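Local coordinates for protein glutathione-specific gamma-glutamylcyclotransferase (Saccharomyces cerevisiae S288c, PDB 5HWI) that cleaves glutathione, and not other gamma-glutamyl peptides, into 5-oxo-L-proline and the dipeptide Cys-Gly, at residues W9-G14 against I28-H33; V124-E129 against L156-Y161. The protein carries 4 engineered substitutions. All coordinates share one frame; numbering follows the deposited sequence. Where two conformers were deposited one is given.

How the contacts relate
Both contacts belong to one mixed five-stranded sheet whose first and last strands also pair, and their centres lie about 6 Å apart. Contact 2 joins neighbouring strands edge to edge, whereas contact 1 joins two non-neighbours through side chains across the interior. Strand 8-12 pairs with 155-162, and 26-33 with 120-128, the latter through Ile-31 N, 2.8 Å from His-127 O. Toward the probable substrate pocket, a succinate is bound about 3 Å from the side chain of Tyr-13 and about 5 Å from that of Val-160; Glu-115, the probable proton acceptor, is about 6 Å from Tyr-13 (all nearest side-chain atoms). Tyr-13 OH lies 2.6 Å from Tyr-161 O, a probable hydrogen bond.

Contact 1: W9-G14 against I28-H33; sequences WVLGYG and IPAIIH
Leu-11 and Ala-30 face each other with their CA atoms 8.0 Å apart, where strands 9-12 and 28-33 cross at -68° with axes 8.7 Å apart and no hydrogen bond between them. Apolar side chains fill the separation. Leu-11 and Ile-32 reach toward each other tip to tip: Leu-11 CD2 rests 3.8 Å from Ile-32 CD1, with Ile-32 CG1 equally near. With CG of Leu-11 turned anti to its own nitrogen (chi1 175°), the fork extends across the gap, and its other methyl, CD1, comes within 4.1 Å of Ala-30 CB. At one end, Ile-28 CD1 meets the six-membered ring of Trp-9 obliquely, 3.9 Å from CH2; Tyr-98, Leu-156 and Met-141 also touch this indole. At the other end Ile-32 CD1 lies 4.2 Å from Tyr-13 CB, beyond which the phenol ring leads away from Ile-32, its OH hydrogen-bonded to Tyr-161 O. Here the strand gives way to the turn at Tyr-13 and Gly-14, whose backbone nitrogens both hydrogen-bond a bound succinate, probably taken up from the crystallisation liquor. The strand end and the turn after it carry the Gly-Tyr-Gly-Ser motif of the gamma-glutamylcyclotransferase fold, a mixed beta-barrel with an apolar interior; by similarity, residues from Val-10 through Gly-14 help to form the glutathione site at its end.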
loop_
_atom_site.group_PDB
_atom_site.type_symbol
_atom_site.label_atom_id
_atom_site.label_comp_id
_atom_site.label_asym_id
_atom_site.label_seq_id
_atom_site.Cartn_x
_atom_site.Cartn_y
_atom_site.Cartn_z
ATOM N N TRP A 9 -15.007 -0.508 -5.554
ATOM C CA TRP A 9 -14.211 -0.324 -4.348
ATOM C C TRP A 9 -12.743 -0.410 -4.765
ATOM O O TRP A 9 -12.351 -1.343 -5.499
ATOM C CB TRP A 9 -14.493 -1.393 -3.280
ATOM C CG TRP A 9 -15.865 -1.273 -2.624
ATOM C CD1 TRP A 9 -17.039 -1.929 -2.988
ATOM C CD2 TRP A 9 -16.187 -0.473 -1.484
ATOM N NE1 TRP A 9 -18.059 -1.540 -2.158
ATOM C CE2 TRP A 9 -17.566 -0.669 -1.208
ATOM C CE3 TRP A 9 -15.435 0.400 -0.672
ATOM C CZ2 TRP A 9 -18.220 0.023 -0.166
ATOM C CZ3 TRP A 9 -16.026 1.015 0.382
ATOM C CH2 TRP A 9 -17.430 0.865 0.632
ATOM N N VAL A 10 -11.994 0.618 -4.399
ATOM C CA VAL A 10 -10.565 0.748 -4.731
ATOM C C VAL A 10 -9.790 0.798 -3.426
ATOM O O VAL A 10 -10.054 1.651 -2.568
ATOM C CB VAL A 10 -10.302 2.019 -5.581
ATOM C CG1 VAL A 10 -8.788 2.099 -5.946
ATOM C CG2 VAL A 10 -11.141 2.033 -6.877
ATOM N N LEU A 11 -8.788 -0.071 -3.304
ATOM C CA LEU A 11 -7.936 -0.126 -2.118
ATOM C C LEU A 11 -6.718 0.762 -2.366
ATOM O O LEU A 11 -6.085 0.644 -3.425
ATOM C CB LEU A 11 -7.450 -1.574 -1.941
ATOM C CG LEU A 11 -6.443 -1.815 -0.827
ATOM C CD1 LEU A 11 -7.056 -1.447 0.519
ATOM C CD2 LEU A 11 -5.971 -3.315 -0.906
ATOM N N GLY A 12 -6.401 1.625 -1.420
ATOM C CA GLY A 12 -5.140 2.398 -1.460
ATOM C C GLY A 12 -4.239 1.940 -0.333
ATOM O O GLY A 12 -4.688 1.759 0.809
ATOM N N TYR A 13 -2.958 1.741 -0.654
ATOM C CA TYR A 13 -1.997 1.372 0.373
ATOM C C TYR A 13 -0.762 2.259 0.316
ATOM O O TYR A 13 0.108 2.097 1.167
ATOM C CB TYR A 13 -1.569 -0.103 0.231
ATOM C CG TYR A 13 -1.009 -0.400 -1.118
ATOM C CD1 TYR A 13 0.374 -0.200 -1.381
ATOM C CD2 TYR A 13 -1.833 -0.840 -2.163
ATOM C CE1 TYR A 13 0.899 -0.450 -2.651
ATOM C CE2 TYR A 13 -1.314 -1.066 -3.440
ATOM C CZ TYR A 13 0.059 -0.875 -3.663
ATOM O OH TYR A 13 0.561 -1.116 -4.910
ATOM N N GLY A 14 -0.642 3.121 -0.683
ATOM C CA GLY A 14 0.481 4.060 -0.759
ATOM C C GLY A 14 -0.096 5.451 -0.867
ATOM O O GLY A 14 -0.877 5.859 0.015
ATOM N N ILE A 28 -13.010 3.715 4.057
ATOM C CA ILE A 28 -13.017 2.828 5.221
ATOM C C ILE A 28 -11.610 2.293 5.439
ATOM O O ILE A 28 -11.023 1.731 4.514
ATOM C CB ILE A 28 -13.987 1.648 5.039
ATOM C CG1 ILE A 28 -15.351 2.216 4.655
ATOM C CG2 ILE A 28 -14.118 0.854 6.365
ATOM C CD1 ILE A 28 -16.371 1.117 4.387
ATOM N N PRO A 29 -11.084 2.357 6.654
ATOM C CA PRO A 29 -9.842 1.640 7.010
ATOM C C PRO A 29 -9.938 0.159 6.732
ATOM O O PRO A 29 -10.966 -0.486 7.020
ATOM C CB PRO A 29 -9.728 1.889 8.524
ATOM C CG PRO A 29 -10.476 3.231 8.703
ATOM C CD PRO A 29 -11.639 3.138 7.775
ATOM N N ALA A 30 -8.844 -0.396 6.191
ATOM C CA ALA A 30 -8.860 -1.767 5.697
ATOM C C ALA A 30 -7.588 -2.493 6.124
ATOM O O ALA A 30 -6.504 -1.939 5.969
ATOM C CB ALA A 30 -8.953 -1.796 4.174
ATOM N N ILE A 31 -7.736 -3.707 6.651
ATOM C CA ILE A 31 -6.611 -4.576 7.004
ATOM C C ILE A 31 -6.397 -5.517 5.833
ATOM O O ILE A 31 -7.278 -6.314 5.496
ATOM C CB ILE A 31 -6.868 -5.391 8.274
ATOM C CG1 ILE A 31 -7.433 -4.555 9.439
ATOM C CG2 ILE A 31 -5.626 -6.174 8.645
ATOM C CD1 ILE A 31 -6.719 -3.338 9.674
ATOM N N ILE A 32 -5.240 -5.431 5.201
ATOM C CA ILE A 32 -4.923 -6.283 4.064
ATOM C C ILE A 32 -4.122 -7.475 4.608
ATOM O O ILE A 32 -2.938 -7.323 4.952
ATOM C CB ILE A 32 -4.109 -5.522 3.008
ATOM C CG1 ILE A 32 -4.786 -4.186 2.650
ATOM C CG2 ILE A 32 -4.033 -6.342 1.735
ATOM C CD1 ILE A 32 -3.781 -3.076 2.244
ATOM N N HIS A 33 -4.718 -8.652 4.640
ATOM C CA HIS A 33 -3.938 -9.837 5.044
ATOM C C HIS A 33 -3.315 -10.498 3.822
ATOM O O HIS A 33 -3.869 -10.460 2.722
ATOM C CB HIS A 33 -4.786 -10.860 5.812
ATOM C CG HIS A 33 -5.165 -10.407 7.187
ATOM N ND1 HIS A 33 -4.383 -10.644 8.295
ATOM C CD2 HIS A 33 -6.221 -9.673 7.624
ATOM C CE1 HIS A 33 -4.956 -10.116 9.363
ATOM N NE2 HIS A 33 -6.075 -9.528 8.986
#

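Contact 2: V124-E129 against L156-Y161; sequences VEVHLE and LLTSVY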
loop_
_atom_site.group_PDB
_atom_site.type_symbol
_atom_site.label_atom_id
_atom_site.label_comp_id
_atom_site.label_asym_id
_atom_site.label_seq_id
_atom_site.Cartn_x
_atom_site.Cartn_y
_atom_site.Cartn_z
ATOM N N VAL A 124 -8.530 -8.158 -4.476
ATOM C CA VAL A 124 -8.070 -8.791 -3.240
ATOM C C VAL A 124 -9.118 -8.605 -2.153
ATOM O O VAL A 124 -9.923 -7.680 -2.199
ATOM C CB VAL A 124 -6.704 -8.205 -2.746
ATOM C CG1 VAL A 124 -5.608 -8.404 -3.842
ATOM C CG2 VAL A 124 -6.860 -6.730 -2.349
ATOM N N GLU A 125 -9.068 -9.482 -1.150
ATOM C CA GLU A 125 -9.938 -9.380 0.024
ATOM C C GLU A 125 -9.281 -8.535 1.112
ATOM O O GLU A 125 -8.076 -8.656 1.343
ATOM C CB GLU A 125 -10.221 -10.762 0.612
ATOM C CG GLU A 125 -10.901 -11.662 -0.321
ATOM C CD GLU A 125 -11.173 -13.035 0.308
ATOM O OE1 GLU A 125 -10.382 -13.495 1.164
ATOM O OE2 GLU A 125 -12.217 -13.618 -0.043
ATOM N N VAL A 126 -10.068 -7.668 1.774
ATOM C CA VAL A 126 -9.561 -6.902 2.919
ATOM C C VAL A 126 -10.562 -7.038 4.047
ATOM O O VAL A 126 -11.735 -7.356 3.824
ATOM C CB VAL A 126 -9.351 -5.398 2.614
ATOM C CG1 VAL A 126 -8.377 -5.259 1.482
ATOM C CG2 VAL A 126 -10.709 -4.690 2.274
ATOM N N HIS A 127 -10.077 -6.850 5.273
ATOM C CA HIS A 127 -10.949 -6.870 6.435
ATOM C C HIS A 127 -11.281 -5.423 6.774
ATOM O O HIS A 127 -10.377 -4.591 6.886
ATOM C CB HIS A 127 -10.294 -7.529 7.646
ATOM C CG HIS A 127 -9.945 -8.964 7.455
ATOM N ND1 HIS A 127 -9.887 -9.851 8.506
ATOM C CD2 HIS A 127 -9.571 -9.657 6.353
ATOM C CE1 HIS A 127 -9.542 -11.045 8.053
ATOM N NE2 HIS A 127 -9.333 -10.953 6.750
ATOM N N LEU A 128 -12.578 -5.108 6.937
ATOM C CA LEU A 128 -12.928 -3.715 7.165
ATOM C C LEU A 128 -12.848 -3.343 8.639
ATOM O O LEU A 128 -13.363 -4.037 9.511
ATOM C CB LEU A 128 -14.349 -3.427 6.646
ATOM C CG LEU A 128 -14.533 -3.645 5.162
ATOM C CD1 LEU A 128 -16.019 -3.373 4.819
ATOM C CD2 LEU A 128 -13.637 -2.764 4.311
ATOM N N GLU A 129 -12.266 -2.190 8.922
ATOM C CA GLU A 129 -12.320 -1.673 10.289
ATOM C C GLU A 129 -13.244 -0.454 10.284
ATOM O O GLU A 129 -12.817 0.685 10.049
ATOM C CB GLU A 129 -10.899 -1.348 10.815
ATOM C CG GLU A 129 -10.907 -0.641 12.164
ATOM C CD GLU A 129 -11.258 -1.546 13.351
ATOM O OE1 GLU A 129 -11.665 -2.712 13.154
ATOM O OE2 GLU A 129 -11.151 -1.060 14.500
ATOM N N LEU A 156 -14.264 -7.785 2.433
ATOM C CA LEU A 156 -14.717 -7.082 1.234
ATOM C C LEU A 156 -13.755 -7.347 0.092
ATOM O O LEU A 156 -12.540 -7.251 0.296
ATOM C CB LEU A 156 -14.764 -5.574 1.483
ATOM C CG LEU A 156 -15.143 -4.781 0.251
ATOM C CD1 LEU A 156 -16.620 -5.050 -0.070
ATOM C CD2 LEU A 156 -14.866 -3.245 0.599
ATOM N N LEU A 157 -14.292 -7.705 -1.091
ATOM C CA LEU A 157 -13.496 -7.824 -2.305
ATOM C C LEU A 157 -13.308 -6.438 -2.913
ATOM O O LEU A 157 -14.299 -5.748 -3.181
ATOM C CB LEU A 157 -14.181 -8.729 -3.320
ATOM C CG LEU A 157 -13.193 -9.172 -4.414
ATOM C CD1 LEU A 157 -12.106 -10.134 -3.841
ATOM C CD2 LEU A 157 -13.940 -9.864 -5.575
ATOM N N THR A 158 -12.053 -6.013 -3.130
ATOM C CA THR A 158 -11.761 -4.655 -3.606
ATOM C C THR A 158 -10.680 -4.691 -4.686
ATOM O O THR A 158 -9.791 -5.533 -4.635
ATOM C CB THR A 158 -11.318 -3.718 -2.430
ATOM O OG1 THR A 158 -10.957 -2.410 -2.915
ATOM C CG2 THR A 158 -10.140 -4.313 -1.565
ATOM N N SER A 159 -10.755 -3.771 -5.664
ATOM C CA SER A 159 -9.733 -3.670 -6.701
ATOM C C SER A 159 -8.518 -2.946 -6.102
ATOM O O SER A 159 -8.623 -2.236 -5.097
ATOM C CB SER A 159 -10.218 -2.938 -7.958
ATOM O OG SER A 159 -10.458 -1.543 -7.668
ATOM N N VAL A 160 -7.355 -3.184 -6.702
ATOM C CA VAL A 160 -6.101 -2.680 -6.129
ATOM C C VAL A 160 -5.066 -2.630 -7.249
ATOM O O VAL A 160 -5.075 -3.472 -8.138
ATOM C CB VAL A 160 -5.637 -3.546 -4.930
ATOM C CG1 VAL A 160 -5.319 -4.953 -5.350
ATOM C CG2 VAL A 160 -4.360 -2.898 -4.230
ATOM N N TYR A 161 -4.203 -1.598 -7.240
ATOM C CA TYR A 161 -3.091 -1.506 -8.190
ATOM C C TYR A 161 -1.807 -2.043 -7.562
ATOM O O TYR A 161 -1.396 -1.581 -6.499
ATOM C CB TYR A 161 -2.850 -0.058 -8.637
ATOM C CG TYR A 161 -3.976 0.441 -9.508
ATOM C CD1 TYR A 161 -5.083 1.056 -8.938
ATOM C CD2 TYR A 161 -3.923 0.293 -10.877
ATOM C CE1 TYR A 161 -6.139 1.493 -9.759
ATOM C CE2 TYR A 161 -4.934 0.727 -11.694
ATOM C CZ TYR A 161 -6.049 1.324 -11.119
ATOM O OH TYR A 161 -7.070 1.752 -11.956
#
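Val-124 and Thr-158 form a hydrogen-bonded antiparallel pair: Val-124 N donates to Thr-158 O over 2.9 Å, nearly straight at 171°, and Thr-158 N returns the bond to Val-124 O. Val-126 and Leu-156 repeat the pattern, and between the two pairs Glu-125 and Leu-157 draw together in a non-hydrogen-bonded pair with CA atoms 4.5 Å apart. Glu-125 CA adds a CA-H...O contact to Leu-156 O at 3.4 Å. The short segments run at 123° to each other, so the pairing is strongly twisted.

The buried face, with Val-124, Val-126, Leu-156 and Thr-158, is the tight one. Val-160 crosses Val-124 at about a right angle, setting Val-160 CG1 3.8 Å from Val-124 CG1 and as near to Val-124 CG2; the Val-160 chi1 of 64° places that methyl between the backbone nitrogen and the carbonyl carbon. Farther along, Leu-128 CD2 packs 3.9 Å from Leu-156 CD2, with Leu-145 also touching Leu-128. Cutting Leu-128 back to an alanine would probably open a gap beside Leu-156, whose CD2 would lose its partner on this side while still resting on Trp-9.

At Glu-125 and Leu-157 the other face is looser and open to solvent: Glu-125 CG lies 4.0 Å from Leu-157 CD1, a methyl that also nears the carbonyl oxygen of Val-124, while the carboxylate extends beyond. No charged pair joins the two strands; four backbone bonds fix the register, and the hydrocarbon on the inner face ties this pair of strands to Trp-9, Leu-11, Ala-30 and Ile-32 on the strands around them.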